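PDB 3NX4: putative oxidoreductase from Salmonella enterica subsp. enterica serovar Typhimurium, which binds NADP and probably catalyses the NADPH-dependent reduction of acryloyl-CoA, as a member of the medium-chain dehydrogenase/reductase family. Local coordinates for residues A127-L138 / V159-L170; L228-A239 / P254-V265. All blocks are in the same frame, centred on the assembly; numbering follows the deposited sequence.

Two contacts, met in series along the chain, show how a Rossmann-type domain is assembled around its cofactor. Contact 1 closes first: helix 118-140 leads through strand 150-152 into helix 158-169, which packs on it in broadly the same direction. Contact 2 opens only later, where strand 235-239 is followed by strand 247-251 and helix 253-258 before strand 261-264 lines up beside it at the edge of this chain's six-stranded parallel sheet, where the second subunit continues it. The loops neither nest nor cross. The contacts touch where helix 118-140 lies on the sheet, Leu133 and Cys134 packing against Val265, and Cys134 against Ala238. Both reach the same NADP.

Contact 1 (A127-L138 / V159-L170); sequences AGFTAMLCVMAL and VGSTAVALLHKL. With NAP (NADP nicotinamide-adenine-dinucleotide phosphate), chain C.
Helices 127-138 and 159-169 run in broadly the same direction, their axes crossing at -47° and approaching to 7.8 Å. They are closest near their N-terminal ends, where the CA atoms of Ala127 and Val159 lie 4.4 Å apart, and small residues permit this approach. Ala131 is the knob, its CB set among Val159, Thr162, Ala163 and Leu166 and lying 3.5 Å from Val159 O. Beside it Thr162 meets the bare backbone of Gly128, with OG1 and CG2 both at the glycine CA; its hydroxyl is hydrogen-bonded to Gly158 O within its own helix. Farther along, larger side chains fill the widening gap. CD1 of Leu166 reaches SE of selenomethionine Met132 at 3.9 Å, the two side chains crossing nearly at right angles. Val135 divides its branches: CG1, anti to the backbone N (chi1 169°), meets Leu170 CD1 at 3.7 Å, while CG2 touches Leu166 and Leu167. At the other end, Val159 lays CG2 against Ala127 O at 3.4 Å and gives its N-H to NADP O2N in a nearly straight bond of 2.8 Å (174°). Thr130 OG1, bonded to Thr126 O, comes within 3.1 Å of NADP C4N on the nicotinamide. This is thus a helix pair with Ala131 as a knob in a four-residue hole, beside a Rossmann-fold dinucleotide site, where the N-terminal part of a helix meets the pyrophosphate.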
loop_
_atom_site.group_PDB
_atom_site.type_symbol
_atom_site.label_atom_id
_atom_site.label_comp_id
_atom_site.label_asym_id
_atom_site.label_seq_id
_atom_site.Cartn_x
_atom_site.Cartn_y
_atom_site.Cartn_z
ATOM N N ALA A 127 4.990 -16.827 12.723
ATOM C CA ALA A 127 6.036 -16.165 11.943
ATOM C C ALA A 127 6.025 -16.645 10.500
ATOM O O ALA A 127 6.005 -15.845 9.567
ATOM C CB ALA A 127 7.432 -16.413 12.576
ATOM N N GLY A 128 6.051 -17.962 10.322
ATOM C CA GLY A 128 6.097 -18.548 8.994
ATOM C C GLY A 128 4.786 -18.390 8.228
ATOM O O GLY A 128 4.785 -18.169 7.018
ATOM N N PHE A 129 3.667 -18.510 8.932
ATOM C CA PHE A 129 2.359 -18.279 8.330
ATOM C C PHE A 129 2.291 -16.844 7.791
ATOM O O PHE A 129 1.866 -16.609 6.663
ATOM C CB PHE A 129 1.278 -18.549 9.387
ATOM C CG PHE A 129 -0.119 -18.187 8.964
ATOM C CD1 PHE A 129 -0.864 -19.041 8.150
ATOM C CD2 PHE A 129 -0.719 -17.031 9.443
ATOM C CE1 PHE A 129 -2.164 -18.716 7.777
ATOM C CE2 PHE A 129 -2.035 -16.705 9.087
ATOM C CZ PHE A 129 -2.751 -17.544 8.245
ATOM N N THR A 130 2.760 -15.896 8.595
ATOM C CA THR A 130 2.892 -14.504 8.177
ATOM C C THR A 130 3.822 -14.307 6.955
ATOM O O THR A 130 3.509 -13.543 6.041
ATOM C CB THR A 130 3.398 -13.652 9.354
ATOM O OG1 THR A 130 2.484 -13.779 10.450
ATOM C CG2 THR A 130 3.498 -12.176 8.957
ATOM N N ALA A 131 4.973 -14.963 6.946
ATOM C CA ALA A 131 5.873 -14.848 5.798
ATOM C C ALA A 131 5.144 -15.304 4.542
ATOM O O ALA A 131 5.293 -14.703 3.464
ATOM C CB ALA A 131 7.112 -15.685 5.998
HETATM N N MSE A 132 4.361 -16.378 4.686
HETATM C CA MSE A 132 3.623 -16.912 3.552
HETATM C C MSE A 132 2.581 -15.892 3.066
HETATM O O MSE A 132 2.439 -15.663 1.863
HETATM C CB MSE A 132 2.958 -18.245 3.902
HETATM C CG MSE A 132 2.377 -18.961 2.694
HETATM SE SE MSE A 132 3.751 -19.650 1.453
HETATM C CE MSE A 132 3.250 -18.656 -0.009
ATOM N N LEU A 133 1.840 -15.292 3.994
ATOM C CA LEU A 133 0.907 -14.233 3.612
ATOM C C LEU A 133 1.618 -13.078 2.886
ATOM O O LEU A 133 1.035 -12.477 1.979
ATOM C CB LEU A 133 0.141 -13.711 4.822
ATOM C CG LEU A 133 -0.787 -14.734 5.484
ATOM C CD1 LEU A 133 -1.312 -14.177 6.797
ATOM C CD2 LEU A 133 -1.943 -15.126 4.552
ATOM N N CYS A 134 2.860 -12.765 3.285
ATOM C CA CYS A 134 3.605 -11.671 2.648
ATOM C C CYS A 134 4.009 -12.045 1.238
ATOM O O CYS A 134 3.887 -11.253 0.316
ATOM C CB CYS A 134 4.858 -11.309 3.448
ATOM S SG CYS A 134 4.515 -10.497 5.013
ATOM N N VAL A 135 4.488 -13.268 1.067
ATOM C CA VAL A 135 4.809 -13.757 -0.263
ATOM C C VAL A 135 3.557 -13.731 -1.164
ATOM O O VAL A 135 3.619 -13.347 -2.332
ATOM C CB VAL A 135 5.402 -15.170 -0.177
ATOM C CG1 VAL A 135 5.495 -15.802 -1.554
ATOM C CG2 VAL A 135 6.787 -15.112 0.517
HETATM N N MSE A 136 2.414 -14.118 -0.615
HETATM C CA MSE A 136 1.185 -14.119 -1.404
HETATM C C MSE A 136 0.762 -12.699 -1.822
HETATM O O MSE A 136 0.227 -12.490 -2.917
HETATM C CB MSE A 136 0.079 -14.846 -0.639
HETATM C CG MSE A 136 0.289 -16.357 -0.623
HETATM SE SE MSE A 136 -0.888 -17.281 0.670
HETATM C CE MSE A 136 -2.611 -16.764 -0.024
ATOM N N ALA A 137 1.024 -11.727 -0.956
ATOM C CA ALA A 137 0.785 -10.318 -1.275
ATOM C C ALA A 137 1.639 -9.850 -2.454
ATOM O O ALA A 137 1.152 -9.155 -3.346
ATOM C CB ALA A 137 1.042 -9.444 -0.052
ATOM N N LEU A 138 2.916 -10.220 -2.461
ATOM C CA LEU A 138 3.775 -9.880 -3.592
ATOM C C LEU A 138 3.225 -10.498 -4.872
ATOM O O LEU A 138 3.184 -9.850 -5.922
ATOM C CB LEU A 138 5.209 -10.366 -3.348
ATOM C CG LEU A 138 5.973 -9.713 -2.194
ATOM C CD1 LEU A 138 7.432 -10.177 -2.203
ATOM C CD2 LEU A 138 5.916 -8.201 -2.276
ATOM N N VAL A 159 9.961 -14.482 10.928
ATOM C CA VAL A 159 9.275 -14.186 9.666
ATOM C C VAL A 159 10.323 -14.086 8.540
ATOM O O VAL A 159 10.166 -14.654 7.447
ATOM C CB VAL A 159 8.488 -12.849 9.761
ATOM C CG1 VAL A 159 7.944 -12.436 8.381
ATOM C CG2 VAL A 159 7.329 -12.955 10.777
ATOM N N GLY A 160 11.408 -13.372 8.820
ATOM C CA GLY A 160 12.453 -13.156 7.828
ATOM C C GLY A 160 13.097 -14.434 7.322
ATOM O O GLY A 160 13.311 -14.596 6.127
ATOM N N SER A 161 13.404 -15.362 8.224
ATOM C CA SER A 161 14.023 -16.616 7.809
ATOM C C SER A 161 13.096 -17.380 6.872
ATOM O O SER A 161 13.528 -17.897 5.836
ATOM C CB SER A 161 14.353 -17.499 9.030
ATOM O OG SER A 161 15.378 -16.914 9.813
ATOM N N THR A 162 11.822 -17.456 7.246
ATOM C CA THR A 162 10.850 -18.195 6.443
ATOM C C THR A 162 10.707 -17.522 5.078
ATOM O O THR A 162 10.673 -18.183 4.038
ATOM C CB THR A 162 9.469 -18.278 7.134
ATOM O OG1 THR A 162 9.633 -18.608 8.519
ATOM C CG2 THR A 162 8.600 -19.351 6.465
ATOM N N ALA A 163 10.638 -16.196 5.094
ATOM C CA ALA A 163 10.487 -15.416 3.860
ATOM C C ALA A 163 11.638 -15.674 2.884
ATOM O O ALA A 163 11.432 -15.852 1.680
ATOM C CB ALA A 163 10.406 -13.929 4.190
ATOM N N VAL A 164 12.858 -15.678 3.412
ATOM C CA VAL A 164 14.047 -15.884 2.576
ATOM C C VAL A 164 13.959 -17.279 1.942
ATOM O O VAL A 164 14.155 -17.441 0.735
ATOM C CB VAL A 164 15.340 -15.734 3.412
ATOM C CG1 VAL A 164 16.583 -16.271 2.647
ATOM C CG2 VAL A 164 15.539 -14.263 3.858
ATOM N N ALA A 165 13.614 -18.270 2.762
ATOM C CA ALA A 165 13.534 -19.662 2.314
ATOM C C ALA A 165 12.452 -19.863 1.257
ATOM O O ALA A 165 12.662 -20.569 0.274
ATOM C CB ALA A 165 13.290 -20.596 3.499
ATOM N N LEU A 166 11.295 -19.244 1.468
ATOM C CA LEU A 166 10.193 -19.308 0.500
ATOM C C LEU A 166 10.560 -18.640 -0.829
ATOM O O LEU A 166 10.428 -19.243 -1.890
ATOM C CB LEU A 166 8.933 -18.645 1.064
ATOM C CG LEU A 166 8.264 -19.393 2.215
ATOM C CD1 LEU A 166 7.194 -18.510 2.831
ATOM C CD2 LEU A 166 7.674 -20.709 1.709
ATOM N N LEU A 167 11.010 -17.391 -0.761
ATOM C CA LEU A 167 11.383 -16.655 -1.968
ATOM C C LEU A 167 12.471 -17.401 -2.723
ATOM O O LEU A 167 12.449 -17.467 -3.944
ATOM C CB LEU A 167 11.872 -15.238 -1.634
ATOM C CG LEU A 167 10.790 -14.303 -1.061
ATOM C CD1 LEU A 167 11.435 -13.059 -0.442
ATOM C CD2 LEU A 167 9.739 -13.930 -2.121
ATOM N N HIS A 168 13.435 -17.952 -1.991
ATOM C CA HIS A 168 14.493 -18.715 -2.633
ATOM C C HIS A 168 13.923 -19.921 -3.389
ATOM O O HIS A 168 14.274 -20.172 -4.540
ATOM C CB HIS A 168 15.510 -19.193 -1.604
ATOM C CG HIS A 168 16.599 -20.027 -2.195
ATOM N ND1 HIS A 168 17.509 -19.524 -3.101
ATOM C CD2 HIS A 168 16.916 -21.332 -2.024
ATOM C CE1 HIS A 168 18.344 -20.484 -3.457
ATOM N NE2 HIS A 168 18.006 -21.590 -2.820
ATOM N N LYS A 169 13.046 -20.669 -2.735
ATOM C CA LYS A 169 12.436 -21.847 -3.361
ATOM C C LYS A 169 11.646 -21.455 -4.599
ATOM O O LYS A 169 11.664 -22.164 -5.604
ATOM C CB LYS A 169 11.502 -22.565 -2.377
ATOM C CG LYS A 169 10.985 -23.902 -2.891
ATOM C CD LYS A 169 9.674 -23.711 -3.671
ATOM C CE LYS A 169 9.025 -25.064 -4.024
ATOM N NZ LYS A 169 7.743 -24.866 -4.767
ATOM N N LEU A 170 10.947 -20.323 -4.511
ATOM C CA LEU A 170 10.085 -19.867 -5.588
ATOM C C LEU A 170 10.860 -19.259 -6.754
ATOM O O LEU A 170 10.266 -18.878 -7.754
ATOM C CB LEU A 170 9.040 -18.873 -5.067
ATOM C CG LEU A 170 8.038 -19.594 -4.158
ATOM C CD1 LEU A 170 7.272 -18.622 -3.271
ATOM C CD2 LEU A 170 7.075 -20.518 -4.967
HETATM P PA NAP C . 12.081 -11.720 15.273
HETATM O O1A NAP C . 12.352 -13.158 15.115
HETATM O O2A NAP C . 12.497 -11.080 16.531
HETATM O O5B NAP C . 12.648 -10.913 14.016
HETATM C C5B NAP C . 12.774 -9.521 14.104
HETATM C C4B NAP C . 14.082 -9.192 13.399
HETATM O O4B NAP C . 14.177 -7.802 13.253
HETATM C C3B NAP C . 15.307 -9.633 14.203
HETATM O O3B NAP C . 15.723 -10.928 13.814
HETATM C C2B NAP C . 16.349 -8.599 13.823
HETATM O O2B NAP C . 16.981 -9.056 12.651
HETATM C C1B NAP C . 15.520 -7.382 13.450
HETATM N N9A NAP C . 15.511 -6.374 14.520
HETATM C C8A NAP C . 15.307 -6.581 15.862
HETATM N N7A NAP C . 15.351 -5.376 16.482
HETATM C C5A NAP C . 15.562 -4.416 15.559
HETATM C C6A NAP C . 15.695 -3.036 15.645
HETATM N N6A NAP C . 15.616 -2.411 16.813
HETATM N N1A NAP C . 15.907 -2.311 14.498
HETATM C C2A NAP C . 15.994 -2.946 13.278
HETATM N N3A NAP C . 15.870 -4.317 13.195
HETATM C C4A NAP C . 15.661 -5.035 14.320
HETATM O O3 NAP C . 10.491 -11.459 15.135
HETATM P PN NAP C . 9.402 -12.236 14.254
HETATM O O1N NAP C . 8.666 -13.213 15.089
HETATM O O2N NAP C . 10.096 -12.702 13.032
HETATM O O5D NAP C . 8.442 -10.988 13.911
HETATM C C5D NAP C . 8.963 -9.929 13.144
HETATM C C4D NAP C . 8.046 -8.721 13.254
HETATM O O4D NAP C . 6.816 -9.048 12.654
HETATM C C3D NAP C . 7.739 -8.375 14.701
HETATM O O3D NAP C . 7.641 -6.973 14.827
HETATM C C2D NAP C . 6.387 -9.002 14.951
HETATM O O2D NAP C . 5.652 -8.282 15.910
HETATM C C1D NAP C . 5.763 -8.868 13.577
HETATM N N1N NAP C . 4.708 -9.848 13.294
HETATM C C2N NAP C . 3.452 -9.378 13.037
HETATM C C3N NAP C . 2.405 -10.246 12.738
HETATM C C7N NAP C . 1.243 -9.673 11.974
HETATM O O7N NAP C . -0.052 -10.177 12.181
HETATM N N7N NAP C . 1.477 -8.689 11.114
HETATM C C4N NAP C . 2.656 -11.617 12.702
HETATM C C5N NAP C . 3.950 -12.089 12.963
HETATM C C6N NAP C . 4.973 -11.187 13.249
HETATM P P2B NAP C . 18.553 -8.761 12.387
HETATM O O1X NAP C . 18.984 -9.663 11.263
HETATM O O2X NAP C . 18.736 -7.318 11.985
HETATM O O3X NAP C . 19.304 -9.069 13.655
#

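Contact 2 (L228-A239 / P254-V265); sequences LAQMNYGGCVAA and PFILRNVRLQGV. With NAP (NADP nicotinamide-adenine-dinucleotide phosphate), chain C.
The Tyr233 ring takes Arg258 O and Asn259 CB over one face, both offset toward its rim, while Leu257 O lies 3.6 Å from CE2 near the ring plane. With CG anti to the backbone N, chi1 (-171°) lays the ring over the backbone of Arg258 and Asn259. Tyr233 OH is hydrogen-bonded to Asp266 OD2, and Asn259 OD1 to Asp266 N, of the second subunit; a water donates to both as well, weakly to Asn259. At the Phe255 ring, Leu262 CB lies in plane at the edge, and Leu228 CD2 meets CZ at 3.9 Å. The Arg258 guanidinium has another water in plane at its edge. NH1 gives this water a hydrogen bond of 2.9 Å, and the water donates to Leu228 O and Met231 O; NH2 is bonded to Glu208 O. Met231 CB meets Val260 CG2 at 3.6 Å. Where the chain turns, Gly234 N donates to Arg258 O (2.8 Å, 170°).

Beyond this corner, strands 235-239 and 261-264 pair in parallel, and their ladder continues to Val265 N, bonded to Ala239 O at 2.9 Å. Arg261 and Gln263 hydrogen-bond to Gln263 and Arg261 of the second subunit, whose strand extends the sheet in antiparallel fashion. Buried backbone polarity is therefore met by the ladder and a bridging water, and Val265, just after strand 261-264, offers its O to NADP N7N at 2.8 Å, which would help fix the rotation of the nicotinamide amide.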
loop_
_atom_site.group_PDB
_atom_site.type_symbol
_atom_site.label_atom_id
_atom_site.label_comp_id
_atom_site.label_asym_id
_atom_site.label_seq_id
_atom_site.Cartn_x
_atom_site.Cartn_y
_atom_site.Cartn_z
ATOM N N LEU A 228 10.906 1.802 1.146
ATOM C CA LEU A 228 9.915 2.456 0.284
ATOM C C LEU A 228 10.557 3.402 -0.728
ATOM O O LEU A 228 10.136 3.437 -1.880
ATOM C CB LEU A 228 8.863 3.212 1.097
ATOM C CG LEU A 228 7.858 2.344 1.853
ATOM C CD1 LEU A 228 7.161 3.184 2.909
ATOM C CD2 LEU A 228 6.860 1.723 0.888
ATOM N N ALA A 229 11.568 4.158 -0.300
ATOM C CA ALA A 229 12.253 5.115 -1.180
ATOM C C ALA A 229 13.084 4.438 -2.281
ATOM O O ALA A 229 13.461 5.080 -3.275
ATOM C CB ALA A 229 13.138 6.082 -0.351
ATOM N N GLN A 230 13.349 3.146 -2.096
ATOM C CA GLN A 230 14.176 2.348 -3.000
ATOM C C GLN A 230 13.385 1.404 -3.912
ATOM O O GLN A 230 13.978 0.589 -4.627
ATOM C CB GLN A 230 15.138 1.478 -2.174
ATOM C CG GLN A 230 16.246 2.265 -1.452
ATOM C CD GLN A 230 17.072 1.389 -0.515
ATOM O OE1 GLN A 230 16.619 0.342 -0.064
ATOM N NE2 GLN A 230 18.294 1.832 -0.214
HETATM N N MSE A 231 12.059 1.462 -3.856
HETATM C CA MSE A 231 11.242 0.541 -4.660
HETATM C C MSE A 231 11.268 0.886 -6.150
HETATM O O MSE A 231 11.209 2.066 -6.536
HETATM C CB MSE A 231 9.785 0.523 -4.173
HETATM C CG MSE A 231 9.618 0.100 -2.719
HETATM SE SE MSE A 231 10.437 -1.641 -2.302
HETATM C CE MSE A 231 9.558 -2.758 -3.636
ATOM N N ASN A 232 11.336 -0.145 -6.986
ATOM C CA ASN A 232 11.143 0.044 -8.415
ATOM C C ASN A 232 9.756 0.642 -8.670
ATOM O O ASN A 232 8.829 0.445 -7.889
ATOM C CB ASN A 232 11.201 -1.296 -9.155
ATOM C CG ASN A 232 12.592 -1.904 -9.198
ATOM O OD1 ASN A 232 13.592 -1.258 -8.880
ATOM N ND2 ASN A 232 12.657 -3.154 -9.630
ATOM N N TYR A 233 9.612 1.355 -9.776
ATOM C CA TYR A 233 8.285 1.759 -10.221
ATOM C C TYR A 233 7.323 0.555 -10.262
ATOM O O TYR A 233 7.647 -0.489 -10.841
ATOM C CB TYR A 233 8.399 2.407 -11.596
ATOM C CG TYR A 233 7.119 3.042 -12.042
ATOM C CD1 TYR A 233 6.108 2.276 -12.624
ATOM C CD2 TYR A 233 6.911 4.407 -11.886
ATOM C CE1 TYR A 233 4.917 2.858 -13.034
ATOM C CE2 TYR A 233 5.722 5.004 -12.307
ATOM C CZ TYR A 233 4.733 4.219 -12.878
ATOM O OH TYR A 233 3.552 4.799 -13.293
ATOM N N GLY A 234 6.149 0.690 -9.640
ATOM C CA GLY A 234 5.179 -0.402 -9.580
ATOM C C GLY A 234 5.528 -1.522 -8.595
ATOM O O GLY A 234 4.870 -2.561 -8.554
ATOM N N GLY A 235 6.563 -1.313 -7.791
ATOM C CA GLY A 235 6.973 -2.305 -6.801
ATOM C C GLY A 235 5.967 -2.458 -5.666
ATOM O O GLY A 235 5.100 -1.604 -5.483
ATOM N N CYS A 236 6.076 -3.553 -4.912
ATOM C CA CYS A 236 5.191 -3.797 -3.771
ATOM C C CYS A 236 5.966 -4.142 -2.501
ATOM O O CYS A 236 6.848 -5.000 -2.506
ATOM C CB CYS A 236 4.222 -4.945 -4.086
ATOM S SG CYS A 236 3.096 -5.389 -2.684
ATOM N N VAL A 237 5.618 -3.482 -1.406
ATOM C CA VAL A 237 6.149 -3.853 -0.109
ATOM C C VAL A 237 5.059 -4.522 0.719
ATOM O O VAL A 237 4.002 -3.933 0.938
ATOM C CB VAL A 237 6.617 -2.621 0.686
ATOM C CG1 VAL A 237 7.176 -3.076 2.052
ATOM C CG2 VAL A 237 7.654 -1.837 -0.095
ATOM N N ALA A 238 5.313 -5.748 1.177
ATOM C CA ALA A 238 4.445 -6.400 2.151
ATOM C C ALA A 238 5.012 -6.118 3.547
ATOM O O ALA A 238 6.124 -6.512 3.865
ATOM C CB ALA A 238 4.359 -7.921 1.882
ATOM N N ALA A 239 4.253 -5.401 4.366
ATOM C CA ALA A 239 4.731 -4.981 5.676
ATOM C C ALA A 239 3.967 -5.711 6.768
ATOM O O ALA A 239 2.728 -5.709 6.773
ATOM C CB ALA A 239 4.555 -3.468 5.834
ATOM N N PRO A 254 7.076 7.942 -3.071
ATOM C CA PRO A 254 7.170 6.645 -3.756
ATOM C C PRO A 254 5.797 6.207 -4.270
ATOM O O PRO A 254 5.682 5.531 -5.290
ATOM C CB PRO A 254 7.638 5.686 -2.648
ATOM C CG PRO A 254 8.333 6.564 -1.647
ATOM C CD PRO A 254 7.576 7.881 -1.683
ATOM N N PHE A 255 4.758 6.608 -3.559
ATOM C CA PHE A 255 3.405 6.216 -3.936
ATOM C C PHE A 255 2.915 6.957 -5.161
ATOM O O PHE A 255 2.443 6.337 -6.115
ATOM C CB PHE A 255 2.469 6.399 -2.748
ATOM C CG PHE A 255 2.924 5.639 -1.543
ATOM C CD1 PHE A 255 2.634 4.281 -1.418
ATOM C CD2 PHE A 255 3.688 6.250 -0.574
ATOM C CE1 PHE A 255 3.083 3.552 -0.316
ATOM C CE2 PHE A 255 4.140 5.532 0.537
ATOM C CZ PHE A 255 3.836 4.181 0.658
ATOM N N ILE A 256 3.064 8.280 -5.160
ATOM C CA ILE A 256 2.443 9.077 -6.208
ATOM C C ILE A 256 3.338 9.303 -7.413
ATOM O O ILE A 256 2.854 9.714 -8.470
ATOM C CB ILE A 256 1.932 10.425 -5.672
ATOM C CG1 ILE A 256 3.099 11.381 -5.431
ATOM C CG2 ILE A 256 1.109 10.201 -4.410
ATOM C CD1 ILE A 256 2.659 12.792 -5.033
ATOM N N LEU A 257 4.634 9.049 -7.262
ATOM C CA LEU A 257 5.577 9.213 -8.371
ATOM C C LEU A 257 6.016 7.852 -8.917
ATOM O O LEU A 257 6.410 7.733 -10.074
ATOM C CB LEU A 257 6.810 10.019 -7.937
ATOM C CG LEU A 257 6.595 11.495 -7.603
ATOM C CD1 LEU A 257 7.907 12.182 -7.251
ATOM C CD2 LEU A 257 5.930 12.190 -8.771
ATOM N N ARG A 258 5.931 6.820 -8.094
ATOM C CA ARG A 258 6.402 5.513 -8.526
ATOM C C ARG A 258 5.365 4.400 -8.437
ATOM O O ARG A 258 5.695 3.232 -8.655
ATOM C CB ARG A 258 7.670 5.122 -7.761
ATOM C CG ARG A 258 8.903 5.924 -8.190
ATOM C CD ARG A 258 10.172 5.378 -7.519
ATOM N NE ARG A 258 11.352 6.145 -7.919
ATOM C CZ ARG A 258 12.501 6.152 -7.255
ATOM N NH1 ARG A 258 12.642 5.420 -6.149
ATOM N NH2 ARG A 258 13.516 6.883 -7.703
ATOM N N ASN A 259 4.125 4.765 -8.112
ATOM C CA ASN A 259 3.019 3.807 -8.117
ATOM C C ASN A 259 3.300 2.599 -7.220
ATOM O O ASN A 259 2.916 1.477 -7.527
ATOM C CB ASN A 259 2.743 3.339 -9.545
ATOM C CG ASN A 259 1.273 3.059 -9.793
ATOM O OD1 ASN A 259 0.513 3.955 -10.185
ATOM N ND2 ASN A 259 0.855 1.813 -9.548
ATOM N N VAL A 260 3.963 2.840 -6.100
ATOM C CA VAL A 260 4.274 1.770 -5.159
ATOM C C VAL A 260 3.039 1.319 -4.362
ATOM O O VAL A 260 2.209 2.139 -3.974
ATOM C CB VAL A 260 5.413 2.213 -4.188
ATOM C CG1 VAL A 260 5.527 1.277 -3.011
ATOM C CG2 VAL A 260 6.744 2.333 -4.940
ATOM N N ARG A 261 2.934 0.009 -4.118
ATOM C CA ARG A 261 1.910 -0.528 -3.230
ATOM C C ARG A 261 2.536 -0.877 -1.891
ATOM O O ARG A 261 3.572 -1.554 -1.835
ATOM C CB ARG A 261 1.301 -1.801 -3.813
ATOM C CG ARG A 261 0.310 -2.504 -2.868
ATOM C CD ARG A 261 -0.325 -3.753 -3.510
ATOM N NE ARG A 261 -1.101 -3.444 -4.711
ATOM C CZ ARG A 261 -1.726 -4.356 -5.460
ATOM N NH1 ARG A 261 -1.661 -5.648 -5.146
ATOM N NH2 ARG A 261 -2.404 -3.986 -6.538
ATOM N N LEU A 262 1.921 -0.410 -0.814
ATOM C CA LEU A 262 2.280 -0.886 0.525
ATOM C C LEU A 262 1.112 -1.715 1.043
ATOM O O LEU A 262 0.058 -1.175 1.382
ATOM C CB LEU A 262 2.590 0.285 1.464
ATOM C CG LEU A 262 2.806 -0.015 2.948
ATOM C CD1 LEU A 262 3.984 -0.989 3.153
ATOM C CD2 LEU A 262 3.031 1.276 3.713
ATOM N N GLN A 263 1.285 -3.034 1.053
ATOM C CA GLN A 263 0.254 -3.940 1.533
ATOM C C GLN A 263 0.528 -4.361 2.975
ATOM O O GLN A 263 1.524 -5.037 3.261
ATOM C CB GLN A 263 0.190 -5.190 0.663
ATOM C CG GLN A 263 -0.826 -6.222 1.187
ATOM C CD GLN A 263 -2.267 -5.707 1.107
ATOM O OE1 GLN A 263 -2.771 -5.421 0.024
ATOM N NE2 GLN A 263 -2.916 -5.568 2.258
ATOM N N GLY A 264 -0.343 -3.953 3.885
ATOM C CA GLY A 264 -0.232 -4.405 5.260
ATOM C C GLY A 264 -0.657 -5.862 5.339
ATOM O O GLY A 264 -1.566 -6.298 4.623
ATOM N N VAL A 265 -0.007 -6.619 6.211
ATOM C CA VAL A 265 -0.334 -8.028 6.388
ATOM C C VAL A 265 -0.608 -8.311 7.855
ATOM O O VAL A 265 0.274 -8.128 8.694
ATOM C CB VAL A 265 0.828 -8.922 5.927
ATOM C CG1 VAL A 265 0.587 -10.373 6.320
ATOM C CG2 VAL A 265 1.033 -8.789 4.430
HETATM P PA NAP C . 12.081 -11.720 15.273
HETATM O O1A NAP C . 12.352 -13.158 15.115
HETATM O O2A NAP C . 12.497 -11.080 16.531
HETATM O O5B NAP C . 12.648 -10.913 14.016
HETATM C C5B NAP C . 12.774 -9.521 14.104
HETATM C C4B NAP C . 14.082 -9.192 13.399
HETATM O O4B NAP C . 14.177 -7.802 13.253
HETATM C C3B NAP C . 15.307 -9.633 14.203
HETATM O O3B NAP C . 15.723 -10.928 13.814
HETATM C C2B NAP C . 16.349 -8.599 13.823
HETATM O O2B NAP C . 16.981 -9.056 12.651
HETATM C C1B NAP C . 15.520 -7.382 13.450
HETATM N N9A NAP C . 15.511 -6.374 14.520
HETATM C C8A NAP C . 15.307 -6.581 15.862
HETATM N N7A NAP C . 15.351 -5.376 16.482
HETATM C C5A NAP C . 15.562 -4.416 15.559
HETATM C C6A NAP C . 15.695 -3.036 15.645
HETATM N N6A NAP C . 15.616 -2.411 16.813
HETATM N N1A NAP C . 15.907 -2.311 14.498
HETATM C C2A NAP C . 15.994 -2.946 13.278
HETATM N N3A NAP C . 15.870 -4.317 13.195
HETATM C C4A NAP C . 15.661 -5.035 14.320
HETATM O O3 NAP C . 10.491 -11.459 15.135
HETATM P PN NAP C . 9.402 -12.236 14.254
HETATM O O1N NAP C . 8.666 -13.213 15.089
HETATM O O2N NAP C . 10.096 -12.702 13.032
HETATM O O5D NAP C . 8.442 -10.988 13.911
HETATM C C5D NAP C . 8.963 -9.929 13.144
HETATM C C4D NAP C . 8.046 -8.721 13.254
HETATM O O4D NAP C . 6.816 -9.048 12.654
HETATM C C3D NAP C . 7.739 -8.375 14.701
HETATM O O3D NAP C . 7.641 -6.973 14.827
HETATM C C2D NAP C . 6.387 -9.002 14.951
HETATM O O2D NAP C . 5.652 -8.282 15.910
HETATM C C1D NAP C . 5.763 -8.868 13.577
HETATM N N1N NAP C . 4.708 -9.848 13.294
HETATM C C2N NAP C . 3.452 -9.378 13.037
HETATM C C3N NAP C . 2.405 -10.246 12.738
HETATM C C7N NAP C . 1.243 -9.673 11.974
HETATM O O7N NAP C . -0.052 -10.177 12.181
HETATM N N7N NAP C . 1.477 -8.689 11.114
HETATM C C4N NAP C . 2.656 -11.617 12.702
HETATM C C5N NAP C . 3.950 -12.089 12.963
HETATM C C6N NAP C . 4.973 -11.187 13.249
HETATM P P2B NAP C . 18.553 -8.761 12.387
HETATM O O1X NAP C . 18.984 -9.663 11.263
HETATM O O2X NAP C . 18.736 -7.318 11.985
HETATM O O3X NAP C . 19.304 -9.069 13.655
HETATM O O HOH W 1 10.447 4.151 -4.703
HETATM O O HOH W 2 1.083 3.763 -13.048
#